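Local coordinates for protein trans-4-hydroxy-L-proline dehydratase (Clostridioides difficile 70-100-2010, PDB 6VXC) that catalyses, as a glycyl radical enzyme, the dehydration of trans-4-hydroxy-L-proline to (S)-1-pyrroline-5-carboxylate in the anaerobic breakdown of hydroxyproline, at residues A[188-192]-A[193-197]; A[354-357]-A[358-362]; A[315-319]-A[320-324]. All blocks are in the same frame, centred on the assembly; numbering follows the deposited sequence.

Contact 1: residues A[188-192]-A[193-197]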
loop_
_atom_site.group_PDB
_atom_site.type_symbol
_atom_site.label_atom_id
_atom_site.label_comp_id
_atom_site.label_asym_id
_atom_site.label_seq_id
_atom_site.Cartn_x
_atom_site.Cartn_y
_atom_site.Cartn_z
ATOM N N TYR A 188 -0.737 22.164 6.916
ATOM C CA TYR A 188 0.346 23.070 7.282
ATOM C C TYR A 188 -0.032 24.534 7.100
ATOM O O TYR A 188 0.673 25.407 7.616
ATOM C CB TYR A 188 1.620 22.750 6.475
ATOM C CG TYR A 188 1.900 21.270 6.463
ATOM C CD1 TYR A 188 2.299 20.609 7.620
ATOM C CD2 TYR A 188 1.719 20.522 5.306
ATOM C CE1 TYR A 188 2.517 19.263 7.628
ATOM C CE2 TYR A 188 1.932 19.167 5.302
ATOM C CZ TYR A 188 2.331 18.541 6.463
ATOM O OH TYR A 188 2.546 17.197 6.486
ATOM N N LYS A 189 -1.139 24.812 6.412
ATOM C CA LYS A 189 -1.611 26.164 6.190
ATOM C C LYS A 189 -2.864 26.502 6.988
ATOM O O LYS A 189 -3.168 27.686 7.150
ATOM C CB LYS A 189 -1.889 26.396 4.688
ATOM C CG LYS A 189 -0.676 26.168 3.808
ATOM C CD LYS A 189 -0.960 26.303 2.311
ATOM C CE LYS A 189 -1.980 25.300 1.812
ATOM N NZ LYS A 189 -2.041 25.284 0.311
ATOM N N LYS A 190 -3.570 25.502 7.511
ATOM C CA LYS A 190 -4.808 25.702 8.254
ATOM C C LYS A 190 -4.855 24.728 9.416
ATOM O O LYS A 190 -4.360 23.605 9.316
ATOM C CB LYS A 190 -6.063 25.501 7.380
ATOM C CG LYS A 190 -6.249 26.570 6.325
ATOM C CD LYS A 190 -7.477 26.319 5.454
ATOM C CE LYS A 190 -7.814 27.558 4.629
ATOM N NZ LYS A 190 -8.819 27.281 3.587
ATOM N N GLY A 191 -5.444 25.177 10.528
ATOM C CA GLY A 191 -5.847 24.282 11.588
ATOM C C GLY A 191 -7.284 23.848 11.379
ATOM O O GLY A 191 -7.948 24.269 10.439
ATOM N N PHE A 192 -7.761 22.974 12.268
ATOM C CA PHE A 192 -9.124 22.484 12.125
ATOM C C PHE A 192 -10.176 23.500 12.554
ATOM O O PHE A 192 -11.332 23.389 12.122
ATOM C CB PHE A 192 -9.278 21.162 12.875
ATOM C CG PHE A 192 -8.669 20.016 12.125
ATOM C CD1 PHE A 192 -9.397 19.341 11.156
ATOM C CD2 PHE A 192 -7.343 19.654 12.339
ATOM C CE1 PHE A 192 -8.818 18.297 10.423
ATOM C CE2 PHE A 192 -6.761 18.609 11.612
ATOM C CZ PHE A 192 -7.495 17.934 10.657
ATOM N N LEU A 193 -9.805 24.503 13.356
ATOM C CA LEU A 193 -10.709 25.623 13.574
ATOM C C LEU A 193 -10.885 26.433 12.300
ATOM O O LEU A 193 -11.988 26.908 12.020
ATOM C CB LEU A 193 -10.203 26.518 14.704
ATOM C CG LEU A 193 -10.229 25.896 16.082
ATOM C CD1 LEU A 193 -9.530 26.823 17.051
ATOM C CD2 LEU A 193 -11.673 25.628 16.514
ATOM N N ASP A 194 -9.807 26.604 11.523
ATOM C CA ASP A 194 -9.915 27.278 10.226
ATOM C C ASP A 194 -10.820 26.504 9.271
ATOM O O ASP A 194 -11.647 27.089 8.560
ATOM C CB ASP A 194 -8.542 27.433 9.575
ATOM C CG ASP A 194 -7.613 28.344 10.342
ATOM O OD1 ASP A 194 -8.077 29.373 10.884
ATOM O OD2 ASP A 194 -6.402 28.023 10.381
ATOM N N LEU A 195 -10.609 25.188 9.174
ATOM C CA LEU A 195 -11.416 24.386 8.263
ATOM C C LEU A 195 -12.873 24.441 8.686
ATOM O O LEU A 195 -13.767 24.555 7.847
ATOM C CB LEU A 195 -10.898 22.945 8.242
ATOM C CG LEU A 195 -9.487 22.751 7.650
ATOM C CD1 LEU A 195 -8.908 21.359 7.941
ATOM C CD2 LEU A 195 -9.512 22.981 6.158
ATOM N N LYS A 196 -13.128 24.427 9.997
ATOM C CA LYS A 196 -14.511 24.524 10.452
ATOM C C LYS A 196 -15.155 25.833 10.004
ATOM O O LYS A 196 -16.304 25.845 9.562
ATOM C CB LYS A 196 -14.589 24.374 11.967
ATOM C CG LYS A 196 -16.024 24.279 12.447
ATOM C CD LYS A 196 -16.131 24.101 13.939
ATOM C CE LYS A 196 -17.594 24.150 14.367
ATOM N NZ LYS A 196 -17.728 23.990 15.830
ATOM N N LYS A 197 -14.418 26.942 10.072
ATOM C CA LYS A 197 -14.958 28.200 9.564
ATOM C C LYS A 197 -15.245 28.109 8.074
ATOM O O LYS A 197 -16.238 28.661 7.590
ATOM C CB LYS A 197 -13.991 29.351 9.850
ATOM C CG LYS A 197 -13.922 29.727 11.309
ATOM C CD LYS A 197 -13.026 30.929 11.541
ATOM C CE LYS A 197 -13.242 31.498 12.931
ATOM N NZ LYS A 197 -12.163 32.459 13.305
HETATM O O HOH W 1 -4.956 29.887 7.946
#

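Contact 2: residues A[354-357]-A[358-362]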
loop_
_atom_site.group_PDB
_atom_site.type_symbol
_atom_site.label_atom_id
_atom_site.label_comp_id
_atom_site.label_asym_id
_atom_site.label_seq_id
_atom_site.Cartn_x
_atom_site.Cartn_y
_atom_site.Cartn_z
ATOM N N SER A 354 -1.677 -9.654 1.785
ATOM C CA SER A 354 -0.913 -8.602 2.441
ATOM C C SER A 354 -0.376 -9.156 3.768
ATOM O O SER A 354 -0.723 -8.706 4.848
ATOM C CB SER A 354 -1.771 -7.354 2.664
ATOM O OG SER A 354 -1.007 -6.285 3.205
ATOM N N SER A 355 0.538 -10.123 3.687
ATOM C CA SER A 355 0.916 -10.913 4.860
ATOM C C SER A 355 2.072 -10.226 5.598
ATOM O O SER A 355 3.228 -10.648 5.550
ATOM C CB SER A 355 1.260 -12.337 4.431
ATOM O OG SER A 355 1.422 -13.190 5.548
ATOM N N THR A 356 1.731 -9.167 6.340
ATOM C CA THR A 356 2.731 -8.331 6.993
ATOM C C THR A 356 2.074 -7.558 8.125
ATOM O O THR A 356 0.870 -7.299 8.094
ATOM C CB THR A 356 3.365 -7.343 6.002
ATOM O OG1 THR A 356 4.324 -6.525 6.686
ATOM C CG2 THR A 356 2.293 -6.423 5.405
ATOM N N TYR A 357 2.886 -7.180 9.117
ATOM C CA TYR A 357 2.467 -6.193 10.112
ATOM C C TYR A 357 2.538 -4.762 9.581
ATOM O O TYR A 357 1.926 -3.867 10.170
ATOM C CB TYR A 357 3.341 -6.270 11.380
ATOM C CG TYR A 357 3.229 -7.518 12.233
ATOM C CD1 TYR A 357 2.137 -7.731 13.072
ATOM C CD2 TYR A 357 4.233 -8.476 12.219
ATOM C CE1 TYR A 357 2.048 -8.890 13.867
ATOM C CE2 TYR A 357 4.167 -9.625 12.998
ATOM C CZ TYR A 357 3.070 -9.834 13.820
ATOM O OH TYR A 357 3.018 -10.977 14.591
ATOM N N THR A 358 3.316 -4.506 8.533
ATOM C CA THR A 358 3.500 -3.132 8.073
ATOM C C THR A 358 2.232 -2.629 7.379
ATOM O O THR A 358 1.413 -3.410 6.887
ATOM C CB THR A 358 4.716 -3.032 7.147
ATOM O OG1 THR A 358 4.514 -3.816 5.963
ATOM C CG2 THR A 358 5.971 -3.551 7.863
ATOM N N ASP A 359 2.068 -1.296 7.355
ATOM C CA ASP A 359 0.876 -0.666 6.792
ATOM C C ASP A 359 1.216 0.295 5.662
ATOM O O ASP A 359 0.415 1.180 5.357
ATOM C CB ASP A 359 0.073 0.067 7.878
ATOM C CG ASP A 359 -1.450 0.043 7.625
ATOM O OD1 ASP A 359 -1.909 -0.504 6.602
ATOM O OD2 ASP A 359 -2.182 0.577 8.478
ATOM N N PHE A 360 2.404 0.168 5.061
ATOM C CA PHE A 360 2.698 0.761 3.761
ATOM C C PHE A 360 2.509 2.277 3.761
ATOM O O PHE A 360 1.911 2.842 2.845
ATOM C CB PHE A 360 1.844 0.117 2.657
ATOM C CG PHE A 360 2.086 -1.339 2.486
ATOM C CD1 PHE A 360 1.446 -2.258 3.290
ATOM C CD2 PHE A 360 2.974 -1.795 1.530
ATOM C CE1 PHE A 360 1.675 -3.595 3.144
ATOM C CE2 PHE A 360 3.207 -3.138 1.382
ATOM C CZ PHE A 360 2.556 -4.042 2.200
ATOM N N ALA A 361 3.048 2.937 4.781
ATOM C CA ALA A 361 3.047 4.397 4.846
ATOM C C ALA A 361 4.275 4.875 4.080
ATOM O O ALA A 361 5.393 4.835 4.590
ATOM C CB ALA A 361 3.046 4.901 6.281
ATOM N N ASN A 362 4.058 5.319 2.853
ATOM C CA ASN A 362 5.115 5.538 1.877
ATOM C C ASN A 362 5.501 7.020 1.835
ATOM O O ASN A 362 4.687 7.868 1.468
ATOM C CB ASN A 362 4.620 5.040 0.517
ATOM C CG ASN A 362 5.702 5.014 -0.537
ATOM O OD1 ASN A 362 6.583 5.862 -0.569
ATOM N ND2 ASN A 362 5.592 4.063 -1.458
#

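Contact 3: residues A[315-319]-A[320-324]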
loop_
_atom_site.group_PDB
_atom_site.type_symbol
_atom_site.label_atom_id
_atom_site.label_comp_id
_atom_site.label_asym_id
_atom_site.label_seq_id
_atom_site.Cartn_x
_atom_site.Cartn_y
_atom_site.Cartn_z
ATOM N N ARG A 315 12.881 28.560 8.380
ATOM C CA ARG A 315 12.405 29.607 9.275
ATOM C C ARG A 315 12.894 29.367 10.703
ATOM O O ARG A 315 13.426 30.274 11.353
ATOM C CB ARG A 315 10.871 29.663 9.192
ATOM C CG ARG A 315 10.177 30.887 9.721
ATOM C CD ARG A 315 8.770 31.066 9.044
ATOM N NE ARG A 315 7.996 29.816 8.970
ATOM C CZ ARG A 315 7.468 29.293 7.860
ATOM N NH1 ARG A 315 7.595 29.899 6.683
ATOM N NH2 ARG A 315 6.789 28.158 7.921
ATOM N N ASP A 316 12.786 28.125 11.185
ATOM C CA ASP A 316 13.108 27.841 12.580
ATOM C C ASP A 316 14.606 27.975 12.858
ATOM O O ASP A 316 14.998 28.501 13.908
ATOM C CB ASP A 316 12.603 26.444 12.965
ATOM C CG ASP A 316 11.070 26.398 13.217
ATOM O OD1 ASP A 316 10.367 27.393 12.927
ATOM O OD2 ASP A 316 10.576 25.346 13.692
ATOM N N VAL A 317 15.466 27.524 11.940
ATOM C CA VAL A 317 16.896 27.663 12.193
ATOM C C VAL A 317 17.301 29.131 12.145
ATOM O O VAL A 317 18.087 29.596 12.973
ATOM C CB VAL A 317 17.725 26.804 11.219
ATOM C CG1 VAL A 317 17.237 25.339 11.217
ATOM C CG2 VAL A 317 17.704 27.385 9.848
ATOM N N GLU A 318 16.745 29.887 11.201
ATOM C CA GLU A 318 17.040 31.314 11.113
ATOM C C GLU A 318 16.633 32.056 12.387
ATOM O O GLU A 318 17.313 32.996 12.810
ATOM C CB GLU A 318 16.336 31.895 9.891
ATOM C CG GLU A 318 16.322 33.402 9.811
ATOM C CD GLU A 318 17.694 33.979 9.553
ATOM O OE1 GLU A 318 18.649 33.185 9.384
ATOM O OE2 GLU A 318 17.813 35.225 9.516
ATOM N N ASN A 319 15.527 31.657 13.010
ATOM C CA ASN A 319 15.102 32.270 14.261
ATOM C C ASN A 319 15.787 31.668 15.483
ATOM O O ASN A 319 15.483 32.080 16.603
ATOM C CB ASN A 319 13.586 32.156 14.424
ATOM C CG ASN A 319 12.825 33.013 13.431
ATOM O OD1 ASN A 319 13.321 34.044 12.977
ATOM N ND2 ASN A 319 11.614 32.582 13.075
ATOM N N GLY A 320 16.680 30.702 15.304
ATOM C CA GLY A 320 17.440 30.155 16.409
ATOM C C GLY A 320 16.717 29.200 17.317
ATOM O O GLY A 320 17.215 28.920 18.407
ATOM N N ILE A 321 15.571 28.653 16.900
ATOM C CA ILE A 321 14.837 27.703 17.728
ATOM C C ILE A 321 15.026 26.262 17.280
ATOM O O ILE A 321 14.481 25.348 17.908
ATOM C CB ILE A 321 13.334 28.044 17.774
ATOM C CG1 ILE A 321 12.692 27.919 16.391
ATOM C CG2 ILE A 321 13.106 29.432 18.366
ATOM C CD1 ILE A 321 11.179 27.941 16.436
ATOM N N LEU A 322 15.811 26.027 16.238
ATOM C CA LEU A 322 15.997 24.691 15.695
ATOM C C LEU A 322 17.391 24.604 15.104
ATOM O O LEU A 322 17.929 25.595 14.605
ATOM C CB LEU A 322 14.960 24.373 14.604
ATOM C CG LEU A 322 14.838 22.939 14.069
ATOM C CD1 LEU A 322 14.358 21.998 15.156
ATOM C CD2 LEU A 322 13.840 22.910 12.935
ATOM N N ASP A 323 17.965 23.407 15.145
ATOM C CA ASP A 323 19.168 23.101 14.385
ATOM C C ASP A 323 19.002 21.731 13.719
ATOM O O ASP A 323 18.000 21.037 13.912
ATOM C CB ASP A 323 20.422 23.160 15.275
ATOM C CG ASP A 323 20.382 22.172 16.433
ATOM O OD1 ASP A 323 19.481 21.318 16.480
ATOM O OD2 ASP A 323 21.294 22.225 17.285
ATOM N N ARG A 324 20.004 21.333 12.931
ATOM C CA ARG A 324 19.892 20.085 12.188
ATOM C C ARG A 324 19.686 18.901 13.120
ATOM O O ARG A 324 18.887 18.002 12.827
ATOM C CB ARG A 324 21.137 19.865 11.324
ATOM C CG ARG A 324 20.945 18.798 10.251
ATOM C CD ARG A 324 22.239 18.432 9.552
ATOM N NE ARG A 324 22.025 17.659 8.328
ATOM C CZ ARG A 324 21.916 16.334 8.275
ATOM N NH1 ARG A 324 21.738 15.730 7.098
ATOM N NH2 ARG A 324 21.996 15.614 9.384
HETATM O O HOH W 2 19.528 27.980 14.771
#

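Contact 1: residues A[188-192]-A[193-197]
The carboxylate of Asp194 reaches back to the start of its own helix, where OD2 accepts the N-H of Gly191 at 3.0 Å (N-H...O 161°). The N-H arrives on the anti side of OD2 and lies 29° out of the carboxylate plane. Gly191 is the N-cap residue and Asp194 stands three positions into helix 192-205, so this bond is one half of a capping box; the glycine has no side chain to supply the other half. A water donates to Lys189 O and, weakly, to the same OD2 of Asp194, tying the end of helix 186-189 to the cap. The first turn of the helix closes through Leu195 N to Gly191 O (3.1 Å) and Lys196 N to Phe192 O (3.0 Å). Lys190 CB meets Asp194 CB at 3.8 Å, and its extended chain passes Leu195 CD2 at CD before NZ reaches a salt bridge with Asp198. Phe192 and Leu195 run side by side, and the leucine CD1 lies 4.3 Å from the centroid of the Phe192 ring, an off-centre CH-pi contact. That ring goes on to touch helices 214-248, 276-293 and 542-546. A negative carboxylate at the N-terminal end would probably interact favourably with the helix dipole, while the cap N-H is spent on a side chain of the same turn.

Contact 2: residues A[354-357]-A[358-362]
Polar contacts centre on Thr356 OG1, which accepts the N-H of Thr358 at 2.9 Å (N-H...O 162°). The hydroxyl lies anti to the backbone N of Thr356 (chi1 179°), on the carbonyl side, where it faces the N-H two residues on, an ST turn. Thr358 OG1 sits 2.8 Å from Thr356 OG1, the two side chains crossing at about a right angle. Thr358 holds its own hydroxyl between backbone N and carbonyl carbon (chi1 63°), which swings it toward its neighbour. Outside the turn, Thr356 OG1 also hydrogen-bonds Asp788, three residues beyond Gly785, the glycine that carries the radical in the activated enzyme. Ser354 OG is hydrogen-bonded to a glycerol molecule, probably from the crystallisation liquor.

In the backbone, Thr356 N bonds weakly to Ser354 O at 2.9 Å, an inverse gamma turn centred on Ser355, as the chain leaves helix 348-353. The whole segment is the loop between that helix and strand 362-366 in the alpha/beta barrel fold of glycyl radical enzymes, and the contact is centred about 7 Å from the centre of the chain. Its buried end comes close to the active site: the Phe360 side chain is about 4 Å from that of Cys454, by similarity the residue that forms the thiyl radical.

The same ring packs on the turn through van der Waals contacts. Phe360 CE1 approaches Thr356 CG2 obliquely at 3.7 Å, and Ser354 OG stands 3.8 Å from the same CE1. The methyl of Thr356, CG2, also lies 3.5 Å from Thr358 OG1.

Contact 3: residues A[315-319]-A[320-324]
Asp316 O takes two N-H groups from the chain that turns away from helix 305-318: Ile321 N at 3.1 Å and, as a weak extra, Leu322 N at 3.5 Å. The Ile321 bond and that of Gly320 N to Val317 O (2.9 Å) make a Schellman motif, in which Gly320 adopts positive phi (77°) and ends the helix. Gly320 N stands above the carbonyl plane of Val317 and so misses the lone-pair directions of that oxygen. A water donates to both Val317 O and Leu322 O, bridging the last helical turn to the departing chain. Side chains then fold over the C-terminal end. Ile321 CG1 lies between backbone N and carbonyl carbon (chi1 64°), a torsion that lays it over Asp316 O and brings CD1 to 3.6 Å from Asp316 CG. The same carboxylate is held by OD2, which accepts the backbone N-H of Tyr276. Leu322 CB lies 3.5 Å from Asp316 CB, the side chains crossing at a slant. Beyond the turn Asp323 N-caps the next helix, its OD1 bonded to Arg326 N. Val317 CA sits 3.3 Å from Leu322 O, a CA-H...O contact with 151° at the hydrogen.

From the N terminus the contacts come as contact 1, contact 3 and contact 2, strictly in series; none nests in or crosses another, and each closes only a short turn of its own. Contact 1 joins helix 186-189 to helix 192-205, contact 3 joins helix 305-318 to helix 324-339, and contact 2 leads from helix 348-353 into strand 362-366, an outermost strand of the mixed sheet. Contacts 1 and 3 lie on the same side of the chain's centre, their centres about 25 Å apart. The helices that carry them touch: the ring of Tyr188 stacks with His308 of helix 305-318. Contact 2 lies deep in the chain, its centre about 34 Å from that of contact 3.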